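Long-range contact in uncharacterized N-acetyltransferase D2E76_00625 (Mycobacteroides abscessus, PDB 6YCA), which probably acts as a GNAT-family N-acetyltransferase of the Eis type, binding acetyl coenzyme A but apparently unable to acetylate aminoglycoside antibiotics: residues A[82-96]-A[192-205]. Residues are numbered along the deposited sequence; the frame is centred on the assembly and turned at random.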
loop_
_atom_site.group_PDB
_atom_site.type_symbol
_atom_site.label_atom_id
_atom_site.label_comp_id
_atom_site.label_asym_id
_atom_site.label_seq_id
_atom_site.Cartn_x
_atom_site.Cartn_y
_atom_site.Cartn_z
ATOM N N TYR A 82 21.851 -23.206 27.597
ATOM C CA TYR A 82 22.641 -22.399 28.511
ATOM C C TYR A 82 22.158 -22.619 29.935
ATOM O O TYR A 82 20.966 -22.824 30.179
ATOM C CB TYR A 82 22.526 -20.907 28.168
ATOM C CG TYR A 82 23.194 -20.539 26.866
ATOM C CD1 TYR A 82 22.570 -20.782 25.652
ATOM C CD2 TYR A 82 24.459 -19.959 26.850
ATOM C CE1 TYR A 82 23.184 -20.457 24.451
ATOM C CE2 TYR A 82 25.080 -19.628 25.655
ATOM C CZ TYR A 82 24.433 -19.881 24.462
ATOM O OH TYR A 82 25.033 -19.561 23.270
ATOM N N THR A 83 23.095 -22.566 30.876
ATOM C CA THR A 83 22.749 -22.608 32.291
ATOM C C THR A 83 22.075 -21.293 32.661
ATOM O O THR A 83 22.686 -20.224 32.551
ATOM C CB THR A 83 24.022 -22.800 33.114
ATOM O OG1 THR A 83 24.696 -23.989 32.681
ATOM C CG2 THR A 83 23.700 -22.917 34.595
ATOM N N SER A 84 20.822 -21.362 33.101
ATOM C CA SER A 84 20.038 -20.159 33.324
ATOM C C SER A 84 19.115 -20.375 34.518
ATOM O O SER A 84 19.097 -21.447 35.132
ATOM C CB SER A 84 19.252 -19.798 32.059
ATOM O OG SER A 84 18.376 -18.708 32.285
ATOM N N TRP A 85 18.343 -19.340 34.843
ATOM C CA TRP A 85 17.273 -19.438 35.823
ATOM C C TRP A 85 15.990 -18.864 35.230
ATOM O O TRP A 85 16.010 -18.171 34.212
ATOM C CB TRP A 85 17.616 -18.748 37.157
ATOM C CG TRP A 85 18.157 -17.341 37.052
ATOM C CD1 TRP A 85 19.452 -16.949 37.226
ATOM C CD2 TRP A 85 17.409 -16.142 36.784
ATOM N NE1 TRP A 85 19.560 -15.587 37.072
ATOM C CE2 TRP A 85 18.323 -15.068 36.798
ATOM C CE3 TRP A 85 16.057 -15.875 36.528
ATOM C CZ2 TRP A 85 17.932 -13.750 36.559
ATOM C CZ3 TRP A 85 15.671 -14.564 36.293
ATOM C CH2 TRP A 85 16.605 -13.518 36.312
ATOM N N LEU A 86 14.865 -19.184 35.865
ATOM C CA LEU A 86 13.561 -18.696 35.430
ATOM C C LEU A 86 12.733 -18.360 36.658
ATOM O O LEU A 86 12.651 -19.164 37.593
ATOM C CB LEU A 86 12.830 -19.747 34.590
ATOM C CG LEU A 86 11.615 -19.301 33.777
ATOM C CD1 LEU A 86 11.530 -20.126 32.507
ATOM C CD2 LEU A 86 10.336 -19.439 34.575
ATOM N N THR A 87 12.121 -17.178 36.651
ATOM C CA THR A 87 11.314 -16.708 37.771
ATOM C C THR A 87 9.888 -17.240 37.644
ATOM O O THR A 87 9.184 -16.919 36.681
ATOM C CB THR A 87 11.319 -15.180 37.830
ATOM O OG1 THR A 87 12.671 -14.703 37.897
ATOM C CG2 THR A 87 10.547 -14.693 39.047
ATOM N N VAL A 88 9.470 -18.044 38.618
ATOM C CA VAL A 88 8.138 -18.646 38.657
ATOM C C VAL A 88 7.244 -17.805 39.566
ATOM O O VAL A 88 7.762 -16.972 40.325
ATOM C CB VAL A 88 8.221 -20.101 39.143
ATOM C CG1 VAL A 88 9.140 -20.900 38.240
ATOM C CG2 VAL A 88 8.689 -20.144 40.591
ATOM N N PRO A 89 5.917 -17.966 39.521
ATOM C CA PRO A 89 5.045 -17.166 40.393
ATOM C C PRO A 89 5.449 -17.257 41.857
ATOM O O PRO A 89 5.640 -18.344 42.405
ATOM C CB PRO A 89 3.661 -17.775 40.153
ATOM C CG PRO A 89 3.725 -18.265 38.757
ATOM C CD PRO A 89 5.136 -18.751 38.547
ATOM N N GLY A 90 5.561 -16.095 42.495
ATOM C CA GLY A 90 6.074 -15.993 43.839
ATOM C C GLY A 90 7.488 -15.465 43.931
ATOM O O GLY A 90 7.953 -15.181 45.041
ATOM N N GLY A 91 8.183 -15.338 42.805
ATOM C CA GLY A 91 9.502 -14.748 42.763
ATOM C C GLY A 91 10.648 -15.733 42.800
ATOM O O GLY A 91 11.788 -15.337 42.535
ATOM N N SER A 92 10.383 -16.995 43.115
ATOM C CA SER A 92 11.446 -17.985 43.207
ATOM C C SER A 92 12.118 -18.186 41.847
ATOM O O SER A 92 11.470 -18.130 40.800
ATOM C CB SER A 92 10.866 -19.299 43.720
ATOM O OG SER A 92 11.893 -20.181 44.112
ATOM N N ARG A 93 13.435 -18.414 41.873
ATOM C CA ARG A 93 14.265 -18.536 40.676
ATOM C C ARG A 93 14.695 -19.992 40.527
ATOM O O ARG A 93 15.558 -20.470 41.272
ATOM C CB ARG A 93 15.495 -17.638 40.775
ATOM C CG ARG A 93 15.273 -16.204 40.356
ATOM C CD ARG A 93 16.589 -15.446 40.310
ATOM N NE ARG A 93 16.406 -14.061 39.892
ATOM C CZ ARG A 93 17.389 -13.175 39.799
ATOM N NH1 ARG A 93 18.631 -13.534 40.092
ATOM N NH2 ARG A 93 17.132 -11.934 39.410
ATOM N N VAL A 94 14.097 -20.694 39.573
ATOM C CA VAL A 94 14.298 -22.135 39.440
ATOM C C VAL A 94 15.424 -22.409 38.449
ATOM O O VAL A 94 15.688 -21.573 37.572
ATOM C CB VAL A 94 13.002 -22.841 39.009
ATOM C CG1 VAL A 94 11.852 -22.468 39.934
ATOM C CG2 VAL A 94 12.672 -22.516 37.558
ATOM N N PRO A 95 16.127 -23.538 38.561
ATOM C CA PRO A 95 17.132 -23.879 37.549
ATOM C C PRO A 95 16.472 -24.099 36.195
ATOM O O PRO A 95 15.551 -24.906 36.052
ATOM C CB PRO A 95 17.751 -25.170 38.091
ATOM C CG PRO A 95 17.417 -25.184 39.537
ATOM C CD PRO A 95 16.097 -24.521 39.655
ATOM N N HIS A 96 16.958 -23.375 35.194
ATOM C CA HIS A 96 16.310 -23.310 33.896
ATOM C C HIS A 96 17.342 -23.532 32.802
ATOM O O HIS A 96 18.428 -22.945 32.830
ATOM C CB HIS A 96 15.669 -21.921 33.741
ATOM C CG HIS A 96 15.337 -21.553 32.330
ATOM N ND1 HIS A 96 15.879 -20.451 31.705
ATOM C CD2 HIS A 96 14.507 -22.129 31.427
ATOM C CE1 HIS A 96 15.404 -20.369 30.476
ATOM N NE2 HIS A 96 14.569 -21.376 30.282
ATOM N N GLU A 192 19.954 -7.510 36.725
ATOM C CA GLU A 192 20.146 -8.660 37.602
ATOM C C GLU A 192 19.077 -8.755 38.683
ATOM O O GLU A 192 18.714 -9.863 39.096
ATOM C CB GLU A 192 21.543 -8.610 38.231
ATOM C CG GLU A 192 21.829 -9.743 39.202
ATOM C CD GLU A 192 21.670 -11.114 38.571
ATOM O OE1 GLU A 192 21.874 -11.240 37.340
ATOM O OE2 GLU A 192 21.325 -12.065 39.308
ATOM N N ARG A 193 18.545 -7.623 39.142
ATOM C CA ARG A 193 17.501 -7.638 40.159
ATOM C C ARG A 193 16.092 -7.807 39.588
ATOM O O ARG A 193 15.119 -7.418 40.242
ATOM C CB ARG A 193 17.651 -6.488 41.161
ATOM C CG ARG A 193 17.766 -5.104 40.584
ATOM C CD ARG A 193 18.268 -4.162 41.675
ATOM N NE ARG A 193 17.850 -2.780 41.473
ATOM C CZ ARG A 193 16.774 -2.229 42.025
ATOM N NH1 ARG A 193 15.981 -2.941 42.818
ATOM N NH2 ARG A 193 16.489 -0.960 41.777
ATOM N N ALA A 194 15.973 -8.368 38.383
ATOM C CA ALA A 194 14.670 -8.580 37.768
ATOM C C ALA A 194 13.877 -9.582 38.593
ATOM O O ALA A 194 14.373 -10.665 38.920
ATOM C CB ALA A 194 14.847 -9.116 36.351
ATOM N N ALA A 195 12.635 -9.220 38.927
ATOM C CA ALA A 195 11.797 -10.056 39.770
ATOM C C ALA A 195 10.443 -10.399 39.167
ATOM O O ALA A 195 9.666 -11.111 39.814
ATOM C CB ALA A 195 11.587 -9.401 41.141
ATOM N N TRP A 196 10.144 -9.947 37.953
ATOM C CA TRP A 196 8.842 -10.216 37.364
ATOM C C TRP A 196 8.759 -11.661 36.890
ATOM O O TRP A 196 9.758 -12.265 36.485
ATOM C CB TRP A 196 8.550 -9.262 36.202
ATOM C CG TRP A 196 9.413 -9.434 34.995
ATOM C CD1 TRP A 196 9.232 -10.327 33.980
ATOM C CD2 TRP A 196 10.567 -8.665 34.649
ATOM N NE1 TRP A 196 10.215 -10.178 33.034
ATOM C CE2 TRP A 196 11.049 -9.163 33.422
ATOM C CE3 TRP A 196 11.251 -7.615 35.264
ATOM C CZ2 TRP A 196 12.182 -8.642 32.800
ATOM C CZ3 TRP A 196 12.375 -7.102 34.645
ATOM C CH2 TRP A 196 12.830 -7.616 33.427
ATOM N N THR A 197 7.551 -12.221 36.967
ATOM C CA THR A 197 7.344 -13.616 36.603
ATOM C C THR A 197 7.582 -13.815 35.113
ATOM O O THR A 197 7.071 -13.054 34.284
ATOM C CB THR A 197 5.928 -14.051 36.967
ATOM O OG1 THR A 197 5.729 -13.884 38.373
ATOM C CG2 THR A 197 5.725 -15.515 36.613
ATOM N N GLY A 198 8.362 -14.845 34.776
ATOM C CA GLY A 198 8.755 -15.129 33.418
ATOM C C GLY A 198 10.164 -14.695 33.068
ATOM O O GLY A 198 10.702 -15.148 32.052
ATOM N N SER A 199 10.774 -13.844 33.886
ATOM C CA SER A 199 12.125 -13.374 33.617
ATOM C C SER A 199 13.128 -14.524 33.666
ATOM O O SER A 199 12.977 -15.486 34.423
ATOM C CB SER A 199 12.511 -12.280 34.620
ATOM O OG SER A 199 12.378 -12.732 35.956
ATOM N N VAL A 200 14.145 -14.431 32.813
ATOM C CA VAL A 200 15.183 -15.444 32.708
ATOM C C VAL A 200 16.534 -14.762 32.851
ATOM O O VAL A 200 16.664 -13.548 32.680
ATOM C CB VAL A 200 15.117 -16.240 31.389
ATOM C CG1 VAL A 200 13.707 -16.768 31.159
ATOM C CG2 VAL A 200 15.577 -15.380 30.229
ATOM N N ALA A 201 17.544 -15.558 33.190
ATOM C CA ALA A 201 18.890 -15.024 33.330
ATOM C C ALA A 201 19.414 -14.525 31.988
ATOM O O ALA A 201 19.152 -15.120 30.937
ATOM C CB ALA A 201 19.827 -16.104 33.862
ATOM N N ARG A 202 20.172 -13.429 32.033
ATOM C CA ARG A 202 20.907 -12.911 30.884
ATOM C C ARG A 202 22.389 -13.119 31.150
ATOM O O ARG A 202 23.043 -12.260 31.760
ATOM C CB ARG A 202 20.598 -11.430 30.651
ATOM C CG ARG A 202 19.237 -11.174 30.024
ATOM C CD ARG A 202 18.989 -9.689 29.815
ATOM N NE ARG A 202 17.668 -9.443 29.244
ATOM C CZ ARG A 202 17.218 -8.248 28.879
ATOM N NH1 ARG A 202 17.978 -7.173 29.029
ATOM N NH2 ARG A 202 16.008 -8.127 28.356
ATOM N N PRO A 203 22.961 -14.245 30.733
ATOM C CA PRO A 203 24.369 -14.527 31.030
ATOM C C PRO A 203 25.272 -13.561 30.288
ATOM O O PRO A 203 24.816 -12.850 29.379
ATOM C CB PRO A 203 24.556 -15.958 30.502
ATOM C CG PRO A 203 23.170 -16.508 30.334
ATOM C CD PRO A 203 22.324 -15.335 29.979
ATOM N N PRO A 204 26.562 -13.513 30.633
ATOM C CA PRO A 204 27.486 -12.658 29.871
ATOM C C PRO A 204 27.492 -12.943 28.379
ATOM O O PRO A 204 27.693 -12.012 27.589
ATOM C CB PRO A 204 28.849 -12.926 30.528
ATOM C CG PRO A 204 28.661 -14.177 31.333
ATOM C CD PRO A 204 27.233 -14.156 31.774
ATOM N N GLN A 205 27.297 -14.201 27.968
ATOM C CA GLN A 205 27.250 -14.505 26.540
ATOM C C GLN A 205 26.092 -13.793 25.853
ATOM O O GLN A 205 26.209 -13.410 24.683
ATOM C CB GLN A 205 27.160 -16.013 26.286
ATOM C CG GLN A 205 28.342 -16.836 26.778
ATOM C CD GLN A 205 28.026 -17.611 28.048
ATOM O OE1 GLN A 205 27.375 -17.100 28.962
ATOM N NE2 GLN A 205 28.486 -18.857 28.107
#
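Ala201 sets its methyl group over one face of the Trp85 indole, a CH-pi contact in which CB lies 3.4 Å from the centroid of the five-membered ring. The site illustrates how a loop of one GNAT domain can dock on a beta hairpin of another through one isolated bridge: the connection between helices 184-192 and 204-216 runs along the hairpin 75-87/93-104 of the first domain. Leu86 and Val200 form a single antiparallel bridge, a non-hydrogen-bonded pair flanked by bonds from Ala201 N to Trp85 O and from Thr87 N to Ser199 O. Gly198 N, in the type II turn 196-199, adds a further backbone bond to Thr87 O beyond the bridge.

Trp85 lies between the 199-201 backbone and the Arg93 side chain. With CG between its backbone N and carbonyl carbon (chi1 49°), the indole rests against that backbone, while Arg93 NE sits 3.5 Å above the opposite face. The extended Arg93 chain lays its guanidinium over the six-membered part of the indole, Trp85 CZ2 sitting 3.3 Å from the guanidinium plane, over its centre. NH2 donates within this plane to two carbonyls, Glu192 O at 2.6 Å and Ala194 O at 3.1 Å, and NH1 makes a salt bridge to Glu192 OE2 at 3.2 Å. The carboxylate is met from above its plane and stands nearly perpendicular (89°) to the guanidinium, so this is no flat bidentate pairing.

Near the hairpin turn the polar side chains form a short relay. Thr87 OG1 donates to Ser199 OG at 2.8 Å, and Ser199 OG in turn donates to Trp196 O, lying in the plane of that carbonyl.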